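Local coordinates for protein hydrogenase maturation protease (Wolinella succinogenes, PDB 3PU6) that probably acts as an endopeptidase that matures, and so activates, a hydrogenase, although its activity has not been established, at residues 21-26 with 132-137; 33-38 with 58-63; 95-100 with 107-112. All blocks are in the same frame, centred on the assembly; numbering follows the deposited sequence.

Overall arrangement
The three contacts illustrate how one central β-sheet organises an α/β/α sandwich. Contact 1 joins helices 20-31 and 128-147 within the layer on one face, and contact 2 bridges two strands of the sheet, 35-41 and 58-66, on that same face. Contact 3 packs helix 94-103 against strand 106-114 on the opposite face, and its centre is about 17 Å from that of contact 1. Strands 58-66 and 106-114 are neighbours, and backbone bonds from Ile-59 and Val-61 to Ile-108 join the strand of contact 2 to that of contact 3. All three are essentially core. Contact 1 is aliphatic and reaches a less buried margin, contact 2 is aromatic against aliphatic, and contact 3 adds a threonine hydroxyl at the helix-to-strand turn.

Contact 1. Residues 21-26 with 132-137; sequences AIALGR and DSAFVA
Leu-24 carries most of this helix contact, laying its branched end against Ala-134 and Ala-137, which lie one turn apart on the partner helix. The reach comes from its first torsion: CG stands anti to the backbone N (chi1 173°), which carries the isopropyl end across to the other helix although the bond to CB does not itself aim there. CD1 does most of the touching. Leu-24 CD1 rests 3.4 Å from Ala-134 O, and the same Leu-24 CD1 is 3.6 Å from Ala-137 C, so one methyl lies against the partner's backbone. From Leu-24 CD1 to Ala-137 CB the distance is 3.8 Å. The other branch, Leu-24 CD2, lies 4.0 Å from the same Ala-137 CB; the alanine methyl thus meets both arms of the leucine.

One residue earlier, Ala-23 CB faces Ala-134 CB at 4.4 Å. The segment axes come within 8.9 Å of each other and cross at -49°, their N-to-C directions running broadly the same way. Helices 20-31 and 128-147 form a layer on one face of the mixed sheet in the α/β/α sandwich of the hydrogenase maturation protease family. With alanines on the partner helix, the leucine can lie against its backbone, as the contacts to Ala-134 O and Ala-137 C indicate. Beneath them lies the sheet: Ala-137 also packs on Ile-112 and Ile-73, so its methyl serves the helix pair and the helix-sheet interface together. Toward the outside, Ala-23 is partly exposed and touches Leu-126 of a loop. Farther round the first helix, Arg-26 turns its guanidinium group to a salt bridge with Glu-13.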
ATOM      1  N   ALA A  21      -6.389  -2.603   0.855  1.00 29.35           N
ATOM      2  CA  ALA A  21      -4.941  -2.725   0.743  1.00 29.75           C
ATOM      3  C   ALA A  21      -4.404  -3.986   1.445  1.00 31.70           C
ATOM      4  O   ALA A  21      -3.326  -4.463   1.119  1.00 32.20           O
ATOM      5  CB  ALA A  21      -4.251  -1.488   1.254  1.00 29.19           C
ATOM      6  N   ILE A  22      -5.151  -4.522   2.402  1.00 31.12           N
ATOM      7  CA  ILE A  22      -4.785  -5.783   3.013  1.00 32.47           C
ATOM      8  C   ILE A  22      -5.048  -6.859   1.983  1.00 33.79           C
ATOM      9  O   ILE A  22      -4.250  -7.784   1.800  1.00 35.30           O
ATOM     10  CB  ILE A  22      -5.600  -6.108   4.299  1.00 33.57           C
ATOM     11  CG1 ILE A  22      -5.534  -4.968   5.315  1.00 31.34           C
ATOM     12  CG2 ILE A  22      -5.097  -7.378   4.917  1.00 33.74           C
ATOM     13  CD1 ILE A  22      -4.168  -4.479   5.551  1.00 32.00           C
ATOM     14  N   ALA A  23      -6.174  -6.742   1.296  1.00 32.90           N
ATOM     15  CA  ALA A  23      -6.490  -7.691   0.241  1.00 32.73           C
ATOM     16  C   ALA A  23      -5.369  -7.711  -0.824  1.00 34.82           C
ATOM     17  O   ALA A  23      -4.839  -8.766  -1.185  1.00 36.85           O
ATOM     18  CB  ALA A  23      -7.823  -7.361  -0.359  1.00 31.06           C
ATOM     19  N   LEU A  24      -4.989  -6.533  -1.303  1.00 34.23           N
ATOM     20  CA  LEU A  24      -3.927  -6.428  -2.285  1.00 34.50           C
ATOM     21  C   LEU A  24      -2.662  -7.117  -1.803  1.00 34.27           C
ATOM     22  O   LEU A  24      -1.960  -7.737  -2.579  1.00 34.67           O
ATOM     23  CB  LEU A  24      -3.631  -4.962  -2.587  1.00 32.34           C
ATOM     24  CG  LEU A  24      -2.424  -4.702  -3.481  1.00 32.98           C
ATOM     25  CD1 LEU A  24      -2.697  -5.164  -4.904  1.00 33.22           C
ATOM     26  CD2 LEU A  24      -2.073  -3.239  -3.445  1.00 31.75           C
ATOM     27  N   GLY A  25      -2.383  -6.990  -0.515  1.00 33.90           N
ATOM     28  CA  GLY A  25      -1.173  -7.523   0.072  1.00 34.63           C
ATOM     29  C   GLY A  25      -1.137  -9.017  -0.093  1.00 37.08           C
ATOM     30  O   GLY A  25      -0.111  -9.588  -0.419  1.00 38.09           O
ATOM     31  N   ARG A  26      -2.278  -9.648   0.115  1.00 37.09           N
ATOM     32  CA  ARG A  26      -2.374 -11.082  -0.025  1.00 37.79           C
ATOM     33  C   ARG A  26      -2.165 -11.521  -1.460  1.00 39.77           C
ATOM     34  O   ARG A  26      -1.695 -12.627  -1.701  1.00 41.69           O
ATOM     35  CB  ARG A  26      -3.731 -11.564   0.460  1.00 38.47           C
ATOM     36  CG  ARG A  26      -3.915 -11.392   1.935  1.00 38.75           C
ATOM     37  CD  ARG A  26      -5.215 -11.995   2.422  1.00 40.91           C
ATOM     38  NE  ARG A  26      -5.263 -11.982   3.885  1.00 44.57           N
ATOM     39  CZ  ARG A  26      -5.946 -11.100   4.613  1.00 43.39           C
ATOM     40  NH1 ARG A  26      -6.667 -10.158   4.016  1.00 40.26           N
ATOM     41  NH2 ARG A  26      -5.914 -11.168   5.940  1.00 43.60           N
ATOM     42  N   ASP A 132     -12.645  -5.537  -7.082  1.00 32.31           N
ATOM     43  CA  ASP A 132     -12.117  -5.255  -8.409  1.00 32.61           C
ATOM     44  C   ASP A 132     -10.908  -4.330  -8.323  1.00 32.43           C
ATOM     45  O   ASP A 132      -9.870  -4.588  -8.937  1.00 32.19           O
ATOM     46  CB  ASP A 132     -13.197  -4.629  -9.302  1.00 32.75           C
ATOM     47  CG  ASP A 132     -14.338  -5.594  -9.632  1.00 35.03           C
ATOM     48  OD1 ASP A 132     -14.209  -6.819  -9.382  1.00 35.78           O
ATOM     49  OD2 ASP A 132     -15.380  -5.119 -10.134  1.00 36.26           O
ATOM     50  N   SER A 133     -11.058  -3.251  -7.555  1.00 33.23           N
ATOM     51  CA  SER A 133      -9.999  -2.263  -7.335  1.00 31.73           C
ATOM     52  C   SER A 133      -8.679  -2.866  -6.876  1.00 31.72           C
ATOM     53  O   SER A 133      -7.614  -2.406  -7.276  1.00 31.55           O
ATOM     54  CB  SER A 133     -10.444  -1.236  -6.298  1.00 31.84           C
ATOM     55  OG  SER A 133     -11.460  -0.401  -6.809  1.00 33.22           O
ATOM     56  N   ALA A 134      -8.753  -3.875  -6.010  1.00 31.39           N
ATOM     57  CA  ALA A 134      -7.555  -4.541  -5.508  1.00 31.06           C
ATOM     58  C   ALA A 134      -6.839  -5.305  -6.627  1.00 31.97           C
ATOM     59  O   ALA A 134      -5.619  -5.260  -6.734  1.00 31.98           O
ATOM     60  CB  ALA A 134      -7.897  -5.462  -4.354  1.00 30.00           C
ATOM     61  N   PHE A 135      -7.600  -5.992  -7.469  1.00 32.49           N
ATOM     62  CA  PHE A 135      -7.023  -6.649  -8.637  1.00 32.70           C
ATOM     63  C   PHE A 135      -6.420  -5.674  -9.629  1.00 33.02           C
ATOM     64  O   PHE A 135      -5.348  -5.931 -10.169  1.00 34.80           O
ATOM     65  CB  PHE A 135      -8.027  -7.582  -9.304  1.00 33.28           C
ATOM     66  CG  PHE A 135      -8.206  -8.871  -8.561  1.00 34.75           C
ATOM     67  CD1 PHE A 135      -7.280  -9.893  -8.697  1.00 34.41           C
ATOM     68  CD2 PHE A 135      -9.263  -9.038  -7.684  1.00 34.48           C
ATOM     69  CE1 PHE A 135      -7.427 -11.065  -8.003  1.00 35.89           C
ATOM     70  CE2 PHE A 135      -9.410 -10.206  -6.983  1.00 33.89           C
ATOM     71  CZ  PHE A 135      -8.493 -11.223  -7.144  1.00 35.40           C
ATOM     72  N   VAL A 136      -7.093  -4.550  -9.845  1.00 31.50           N
ATOM     73  CA  VAL A 136      -6.543  -3.476 -10.661  1.00 31.48           C
ATOM     74  C   VAL A 136      -5.240  -2.935 -10.063  1.00 32.52           C
ATOM     75  O   VAL A 136      -4.288  -2.623 -10.786  1.00 33.52           O
ATOM     76  CB  VAL A 136      -7.575  -2.337 -10.833  1.00 31.69           C
ATOM     77  CG1 VAL A 136      -6.921  -1.082 -11.374  1.00 30.73           C
ATOM     78  CG2 VAL A 136      -8.720  -2.786 -11.723  1.00 28.53           C
ATOM     79  N   ALA A 137      -5.208  -2.845  -8.734  1.00 33.33           N
ATOM     80  CA  ALA A 137      -4.019  -2.428  -7.984  1.00 33.38           C
ATOM     81  C   ALA A 137      -2.864  -3.450  -8.070  1.00 34.14           C
ATOM     82  O   ALA A 137      -1.692  -3.076  -8.121  1.00 33.75           O
ATOM     83  CB  ALA A 137      -4.384  -2.148  -6.529  1.00 31.28           C
TER

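Contact 2. Residues 33-38 with 58-63; sequences PEWSVF and VIVVAD
Trp-35 brings the far edge of its indole, the six-membered ring, against the CG2 methyl of Val-60. Trp-35 CH2 lies 3.9 Å from Val-60 CG2 and CZ3 stands at 4.0 Å from that same carbon, so the methyl faces the CZ3-CH2 bond, nearly equidistant from its two ends. It sits close to the ring plane and meets the edge, not a face. Val-58 adds a second, looser touch, its CG1 4.5 Å from Trp-35 CH2 and approaching obliquely. With CG beside the backbone N (chi1 -75°), the indole is swung over toward strand 58-66, whose backbone is well separated: even the nearest CA atoms, those of Trp-35 and Val-58, are 9.6 Å apart. The intervening strand 5-10 hydrogen-bonds to segment 33-38, and the tryptophan therefore spans a sheet neighbour. Val-28 of helix 20-31 also packs on the indole, and Trp-35 NE1 makes a weak hydrogen bond to Asp-145 OD1. Apart from that polar end, the meeting is wholly nonpolar, consistent with the hydrophobic effect and dispersion, rather than any directional bond, tying the edge strand to the centre of the sheet.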
ATOM      1  N   PRO A  33       6.408 -13.525  -5.199  1.00 47.31           N
ATOM      2  CA  PRO A  33       7.329 -14.002  -4.160  1.00 46.27           C
ATOM      3  C   PRO A  33       8.583 -13.140  -3.982  1.00 46.49           C
ATOM      4  O   PRO A  33       9.140 -13.115  -2.887  1.00 46.39           O
ATOM      5  CB  PRO A  33       7.715 -15.394  -4.661  1.00 47.92           C
ATOM      6  CG  PRO A  33       6.578 -15.806  -5.547  1.00 47.76           C
ATOM      7  CD  PRO A  33       6.160 -14.550  -6.228  1.00 47.67           C
ATOM      8  N   GLU A  34       9.032 -12.459  -5.031  1.00 46.32           N
ATOM      9  CA  GLU A  34      10.191 -11.576  -4.910  1.00 46.93           C
ATOM     10  C   GLU A  34       9.891 -10.319  -4.088  1.00 45.46           C
ATOM     11  O   GLU A  34      10.804  -9.593  -3.663  1.00 43.39           O
ATOM     12  CB  GLU A  34      10.704 -11.186  -6.287  1.00 49.43           C
ATOM     13  CG  GLU A  34      11.454 -12.289  -6.982  1.00 52.33           C
ATOM     14  CD  GLU A  34      12.169 -11.794  -8.220  1.00 59.92           C
ATOM     15  OE1 GLU A  34      12.195 -10.557  -8.430  1.00 58.16           O
ATOM     16  OE2 GLU A  34      12.699 -12.637  -8.982  1.00 65.13           O
ATOM     17  N   TRP A  35       8.600 -10.060  -3.887  1.00 43.70           N
ATOM     18  CA  TRP A  35       8.139  -8.988  -3.015  1.00 40.27           C
ATOM     19  C   TRP A  35       7.932  -9.538  -1.612  1.00 39.88           C
ATOM     20  O   TRP A  35       7.268 -10.569  -1.430  1.00 40.67           O
ATOM     21  CB  TRP A  35       6.814  -8.412  -3.530  1.00 40.34           C
ATOM     22  CG  TRP A  35       6.974  -7.550  -4.717  1.00 40.96           C
ATOM     23  CD1 TRP A  35       7.211  -7.953  -6.002  1.00 41.95           C
ATOM     24  CD2 TRP A  35       6.925  -6.124  -4.742  1.00 38.63           C
ATOM     25  NE1 TRP A  35       7.316  -6.859  -6.827  1.00 41.60           N
ATOM     26  CE2 TRP A  35       7.143  -5.724  -6.081  1.00 39.33           C
ATOM     27  CE3 TRP A  35       6.724  -5.148  -3.771  1.00 36.37           C
ATOM     28  CZ2 TRP A  35       7.157  -4.390  -6.464  1.00 37.22           C
ATOM     29  CZ3 TRP A  35       6.745  -3.828  -4.152  1.00 35.89           C
ATOM     30  CH2 TRP A  35       6.965  -3.458  -5.487  1.00 36.35           C
ATOM     31  N   SER A  36       8.495  -8.869  -0.618  1.00 36.29           N
ATOM     32  CA  SER A  36       8.104  -9.176   0.744  1.00 34.78           C
ATOM     33  C   SER A  36       7.028  -8.179   1.184  1.00 35.98           C
ATOM     34  O   SER A  36       7.203  -6.971   1.068  1.00 35.00           O
ATOM     35  CB  SER A  36       9.305  -9.199   1.684  1.00 33.28           C
ATOM     36  OG  SER A  36       9.833  -7.915   1.871  1.00 34.59           O
ATOM     37  N   VAL A  37       5.903  -8.716   1.647  1.00 36.11           N
ATOM     38  CA  VAL A  37       4.736  -7.937   2.025  1.00 33.39           C
ATOM     39  C   VAL A  37       4.648  -7.775   3.538  1.00 34.66           C
ATOM     40  O   VAL A  37       4.682  -8.752   4.280  1.00 33.95           O
ATOM     41  CB  VAL A  37       3.435  -8.598   1.522  1.00 33.11           C
ATOM     42  CG1 VAL A  37       2.242  -7.703   1.785  1.00 35.20           C
ATOM     43  CG2 VAL A  37       3.529  -8.891   0.053  1.00 36.34           C
ATOM     44  N   PHE A  38       4.534  -6.531   3.987  1.00 35.34           N
ATOM     45  CA  PHE A  38       4.374  -6.235   5.401  1.00 34.63           C
ATOM     46  C   PHE A  38       2.988  -5.694   5.692  1.00 34.18           C
ATOM     47  O   PHE A  38       2.632  -4.622   5.227  1.00 33.85           O
ATOM     48  CB  PHE A  38       5.411  -5.213   5.838  1.00 34.79           C
ATOM     49  CG  PHE A  38       6.799  -5.738   5.839  1.00 37.17           C
ATOM     50  CD1 PHE A  38       7.047  -7.060   5.500  1.00 36.67           C
ATOM     51  CD2 PHE A  38       7.857  -4.934   6.214  1.00 39.39           C
ATOM     52  CE1 PHE A  38       8.325  -7.567   5.518  1.00 36.69           C
ATOM     53  CE2 PHE A  38       9.148  -5.438   6.233  1.00 40.32           C
ATOM     54  CZ  PHE A  38       9.379  -6.758   5.888  1.00 39.25           C
ATOM     55  N   VAL A  58      13.027  -0.604  -2.676  1.00 36.15           N
ATOM     56  CA  VAL A  58      11.724  -0.060  -3.006  1.00 35.54           C
ATOM     57  C   VAL A  58      10.663  -0.351  -1.937  1.00 35.38           C
ATOM     58  O   VAL A  58      10.439  -1.497  -1.564  1.00 34.88           O
ATOM     59  CB  VAL A  58      11.222  -0.663  -4.312  1.00 34.32           C
ATOM     60  CG1 VAL A  58       9.855  -0.123  -4.646  1.00 34.22           C
ATOM     61  CG2 VAL A  58      12.201  -0.380  -5.411  1.00 36.81           C
ATOM     62  N   ILE A  59       9.994   0.695  -1.473  1.00 35.30           N
ATOM     63  CA  ILE A  59       8.824   0.551  -0.619  1.00 34.35           C
ATOM     64  C   ILE A  59       7.580   1.101  -1.312  1.00 32.63           C
ATOM     65  O   ILE A  59       7.492   2.279  -1.632  1.00 31.19           O
ATOM     66  CB  ILE A  59       8.971   1.305   0.725  1.00 34.57           C
ATOM     67  CG1 ILE A  59      10.212   0.833   1.475  1.00 35.62           C
ATOM     68  CG2 ILE A  59       7.714   1.134   1.562  1.00 31.53           C
ATOM     69  CD1 ILE A  59      10.556   1.690   2.659  1.00 37.75           C
ATOM     70  N   VAL A  60       6.622   0.225  -1.544  1.00 32.56           N
ATOM     71  CA  VAL A  60       5.299   0.646  -1.914  1.00 31.71           C
ATOM     72  C   VAL A  60       4.426   0.565  -0.671  1.00 32.36           C
ATOM     73  O   VAL A  60       4.339  -0.486  -0.026  1.00 31.52           O
ATOM     74  CB  VAL A  60       4.717  -0.247  -3.004  1.00 32.17           C
ATOM     75  CG1 VAL A  60       3.259   0.077  -3.221  1.00 30.60           C
ATOM     76  CG2 VAL A  60       5.496  -0.064  -4.287  1.00 33.84           C
ATOM     77  N   VAL A  61       3.804   1.694  -0.332  1.00 31.89           N
ATOM     78  CA  VAL A  61       2.868   1.770   0.779  1.00 31.28           C
ATOM     79  C   VAL A  61       1.471   1.913   0.202  1.00 29.87           C
ATOM     80  O   VAL A  61       1.176   2.899  -0.435  1.00 30.34           O
ATOM     81  CB  VAL A  61       3.226   2.929   1.774  1.00 31.46           C
ATOM     82  CG1 VAL A  61       3.438   4.240   1.049  1.00 31.61           C
ATOM     83  CG2 VAL A  61       2.162   3.080   2.844  1.00 30.92           C
ATOM     84  N   ALA A  62       0.631   0.904   0.399  1.00 29.81           N
ATOM     85  CA  ALA A  62      -0.729   0.917  -0.116  1.00 29.77           C
ATOM     86  C   ALA A  62      -1.798   1.141   0.967  1.00 30.62           C
ATOM     87  O   ALA A  62      -1.680   0.639   2.083  1.00 30.51           O
ATOM     88  CB  ALA A  62      -1.007  -0.359  -0.853  1.00 27.82           C
ATOM     89  N   ASP A  63      -2.849   1.885   0.613  1.00 30.33           N
ATOM     90  CA  ASP A  63      -3.908   2.241   1.562  1.00 31.06           C
ATOM     91  C   ASP A  63      -5.226   2.492   0.860  1.00 30.51           C
ATOM     92  O   ASP A  63      -5.247   2.897  -0.286  1.00 30.21           O
ATOM     93  CB  ASP A  63      -3.535   3.500   2.359  1.00 30.00           C
ATOM     94  CG  ASP A  63      -4.272   3.575   3.689  1.00 34.16           C
ATOM     95  OD1 ASP A  63      -5.000   2.601   4.014  1.00 33.38           O
ATOM     96  OD2 ASP A  63      -4.122   4.591   4.421  1.00 35.92           O
TER

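Contact 3. Residues 95-100 with 107-112; sequences ILISYL and TIFLGI
Thr-107 OG1 lies at the joint between helix and strand, 3.4 Å from Leu-100 O, but its hydrogen bond runs to Cys-104 O in the turn that separates the two segments. The hydroxyl is thus held by the turn, with the Leu-100 carbonyl as a near neighbour rather than a bonded partner. This placement follows from the side-chain torsion: OG1 is anti to the carbonyl carbon (chi1 -58°), and CG2 takes the position anti to the backbone N. Both branches therefore face the helix, and the CB of Leu-100 nestles against the pair, 3.9 Å from Thr-107 OG1 and 4.0 Å from Thr-107 CG2.

Farther along the strand the contact becomes wholly apolar. Ile-97, one turn earlier in the helix, stretches its chain toward Phe-109, and Ile-97 CD1 arrives 4.2 Å from ring atom CD1 of Phe-109, slanting in obliquely. The phenyl ring and the isoleucine both also pack on Leu-78, while Leu-100 and Phe-109 each reach Val-61 of the adjoining strand. On another flank of the helix, Tyr-99 stacks its ring with that of Phe-48, linking helix 94-103 to helix 48-54.

The alternation along the strand is plain: Thr-107 and Phe-109 look to this helix, whereas Ile-108 and Leu-110 pack on helix 128-147 across the sheet. Such a strand with a helix on each of its faces, one leading into it and the other following, is characteristic of the three-layer α/β/α architecture to which the hydrogenase maturation proteases belong.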
ATOM      1  N   ILE A  95       2.899  11.316   8.233  1.00 46.55           N
ATOM      2  CA  ILE A  95       4.025  11.061   9.130  1.00 47.46           C
ATOM      3  C   ILE A  95       4.640   9.689   8.847  1.00 47.39           C
ATOM      4  O   ILE A  95       5.842   9.454   9.041  1.00 45.08           O
ATOM      5  CB  ILE A  95       3.567  11.137  10.601  1.00 50.55           C
ATOM      6  CG1 ILE A  95       2.404  12.137  10.732  1.00 50.49           C
ATOM      7  CG2 ILE A  95       4.751  11.466  11.531  1.00 48.81           C
ATOM      8  CD1 ILE A  95       1.934  12.383  12.148  1.00 48.00           C
ATOM      9  N   LEU A  96       3.792   8.785   8.381  1.00 45.98           N
ATOM     10  CA  LEU A  96       4.241   7.491   7.932  1.00 44.71           C
ATOM     11  C   LEU A  96       5.122   7.641   6.694  1.00 45.75           C
ATOM     12  O   LEU A  96       6.270   7.170   6.643  1.00 44.89           O
ATOM     13  CB  LEU A  96       3.034   6.638   7.593  1.00 43.83           C
ATOM     14  CG  LEU A  96       3.488   5.256   7.166  1.00 44.77           C
ATOM     15  CD1 LEU A  96       4.360   4.673   8.257  1.00 42.00           C
ATOM     16  CD2 LEU A  96       2.292   4.383   6.902  1.00 44.48           C
ATOM     17  N   ILE A  97       4.569   8.315   5.696  1.00 44.89           N
ATOM     18  CA  ILE A  97       5.247   8.500   4.430  1.00 44.61           C
ATOM     19  C   ILE A  97       6.608   9.175   4.565  1.00 44.16           C
ATOM     20  O   ILE A  97       7.538   8.826   3.847  1.00 44.55           O
ATOM     21  CB  ILE A  97       4.386   9.319   3.474  1.00 43.67           C
ATOM     22  CG1 ILE A  97       3.231   8.469   2.950  1.00 42.69           C
ATOM     23  CG2 ILE A  97       5.228   9.851   2.346  1.00 42.24           C
ATOM     24  CD1 ILE A  97       2.169   9.285   2.237  1.00 42.98           C
ATOM     25  N   SER A  98       6.728  10.156   5.452  1.00 44.33           N
ATOM     26  CA  SER A  98       7.995  10.878   5.580  1.00 44.07           C
ATOM     27  C   SER A  98       8.999  10.056   6.362  1.00 43.68           C
ATOM     28  O   SER A  98      10.204  10.265   6.259  1.00 43.44           O
ATOM     29  CB  SER A  98       7.816  12.266   6.203  1.00 44.48           C
ATOM     30  OG  SER A  98       7.027  12.210   7.374  1.00 47.45           O
ATOM     31  N   TYR A  99       8.504   9.101   7.132  1.00 43.78           N
ATOM     32  CA  TYR A  99       9.405   8.197   7.799  1.00 42.76           C
ATOM     33  C   TYR A  99      10.007   7.260   6.768  1.00 42.80           C
ATOM     34  O   TYR A  99      11.220   7.042   6.744  1.00 41.57           O
ATOM     35  CB  TYR A  99       8.698   7.384   8.868  1.00 41.60           C
ATOM     36  CG  TYR A  99       9.627   6.353   9.427  1.00 42.18           C
ATOM     37  CD1 TYR A  99       9.479   5.008   9.103  1.00 43.54           C
ATOM     38  CD2 TYR A  99      10.704   6.727  10.235  1.00 42.23           C
ATOM     39  CE1 TYR A  99      10.364   4.046   9.602  1.00 43.13           C
ATOM     40  CE2 TYR A  99      11.592   5.779  10.741  1.00 42.55           C
ATOM     41  CZ  TYR A  99      11.417   4.440  10.418  1.00 44.35           C
ATOM     42  OH  TYR A  99      12.289   3.492  10.899  1.00 46.90           O
ATOM     43  N   LEU A 100       9.146   6.709   5.917  1.00 42.41           N
ATOM     44  CA  LEU A 100       9.572   5.740   4.914  1.00 41.09           C
ATOM     45  C   LEU A 100      10.588   6.342   3.945  1.00 40.56           C
ATOM     46  O   LEU A 100      11.577   5.699   3.595  1.00 40.18           O
ATOM     47  CB  LEU A 100       8.368   5.192   4.153  1.00 39.71           C
ATOM     48  CG  LEU A 100       7.260   4.591   5.013  1.00 40.85           C
ATOM     49  CD1 LEU A 100       6.043   4.295   4.156  1.00 39.62           C
ATOM     50  CD2 LEU A 100       7.739   3.343   5.754  1.00 39.34           C
ATOM     51  N   THR A 107      10.328   5.515  -2.226  1.00 36.48           N
ATOM     52  CA  THR A 107       9.044   5.337  -1.573  1.00 34.80           C
ATOM     53  C   THR A 107       7.900   5.712  -2.500  1.00 34.43           C
ATOM     54  O   THR A 107       7.709   6.874  -2.847  1.00 34.82           O
ATOM     55  CB  THR A 107       8.897   6.175  -0.294  1.00 36.76           C
ATOM     56  OG1 THR A 107       9.941   5.836   0.625  1.00 39.51           O
ATOM     57  CG2 THR A 107       7.535   5.899   0.353  1.00 33.71           C
ATOM     58  N   ILE A 108       7.118   4.714  -2.866  1.00 32.04           N
ATOM     59  CA  ILE A 108       6.001   4.915  -3.749  1.00 30.92           C
ATOM     60  C   ILE A 108       4.688   4.776  -3.002  1.00 29.82           C
ATOM     61  O   ILE A 108       4.491   3.801  -2.291  1.00 30.19           O
ATOM     62  CB  ILE A 108       6.066   3.902  -4.913  1.00 31.22           C
ATOM     63  CG1 ILE A 108       7.258   4.236  -5.819  1.00 31.74           C
ATOM     64  CG2 ILE A 108       4.757   3.884  -5.687  1.00 30.03           C
ATOM     65  CD1 ILE A 108       7.913   3.040  -6.408  1.00 32.88           C
ATOM     66  N   PHE A 109       3.791   5.753  -3.164  1.00 30.80           N
ATOM     67  CA  PHE A 109       2.430   5.651  -2.623  1.00 30.07           C
ATOM     68  C   PHE A 109       1.454   5.047  -3.628  1.00 29.47           C
ATOM     69  O   PHE A 109       1.488   5.380  -4.798  1.00 30.60           O
ATOM     70  CB  PHE A 109       1.896   7.006  -2.103  1.00 30.16           C
ATOM     71  CG  PHE A 109       0.506   6.916  -1.501  1.00 30.48           C
ATOM     72  CD1 PHE A 109       0.308   6.385  -0.236  1.00 31.56           C
ATOM     73  CD2 PHE A 109      -0.609   7.311  -2.225  1.00 30.09           C
ATOM     74  CE1 PHE A 109      -0.986   6.261   0.295  1.00 32.38           C
ATOM     75  CE2 PHE A 109      -1.896   7.195  -1.696  1.00 30.29           C
ATOM     76  CZ  PHE A 109      -2.084   6.668  -0.445  1.00 32.03           C
ATOM     77  N   LEU A 110       0.592   4.153  -3.155  1.00 29.11           N
ATOM     78  CA  LEU A 110      -0.486   3.590  -3.959  1.00 29.67           C
ATOM     79  C   LEU A 110      -1.838   3.704  -3.258  1.00 30.01           C
ATOM     80  O   LEU A 110      -2.150   2.895  -2.387  1.00 30.09           O
ATOM     81  CB  LEU A 110      -0.207   2.120  -4.249  1.00 30.27           C
ATOM     82  CG  LEU A 110      -1.055   1.398  -5.311  1.00 31.08           C
ATOM     83  CD1 LEU A 110      -0.429   0.068  -5.652  1.00 30.93           C
ATOM     84  CD2 LEU A 110      -2.498   1.198  -4.886  1.00 30.99           C
ATOM     85  N   GLY A 111      -2.637   4.701  -3.641  1.00 30.32           N
ATOM     86  CA  GLY A 111      -3.937   4.930  -3.033  1.00 30.28           C
ATOM     87  C   GLY A 111      -5.060   4.284  -3.813  1.00 30.43           C
ATOM     88  O   GLY A 111      -5.136   4.424  -5.026  1.00 31.78           O
ATOM     89  N   ILE A 112      -5.930   3.565  -3.116  1.00 29.72           N
ATOM     90  CA  ILE A 112      -7.051   2.879  -3.733  1.00 28.99           C
ATOM     91  C   ILE A 112      -8.281   3.521  -3.162  1.00 29.32           C
ATOM     92  O   ILE A 112      -8.544   3.428  -1.971  1.00 30.83           O
ATOM     93  CB  ILE A 112      -7.043   1.374  -3.420  1.00 28.24           C
ATOM     94  CG1 ILE A 112      -5.707   0.760  -3.831  1.00 28.90           C
ATOM     95  CG2 ILE A 112      -8.197   0.641  -4.101  1.00 27.37           C
ATOM     96  CD1 ILE A 112      -5.415  -0.581  -3.155  1.00 30.24           C
TER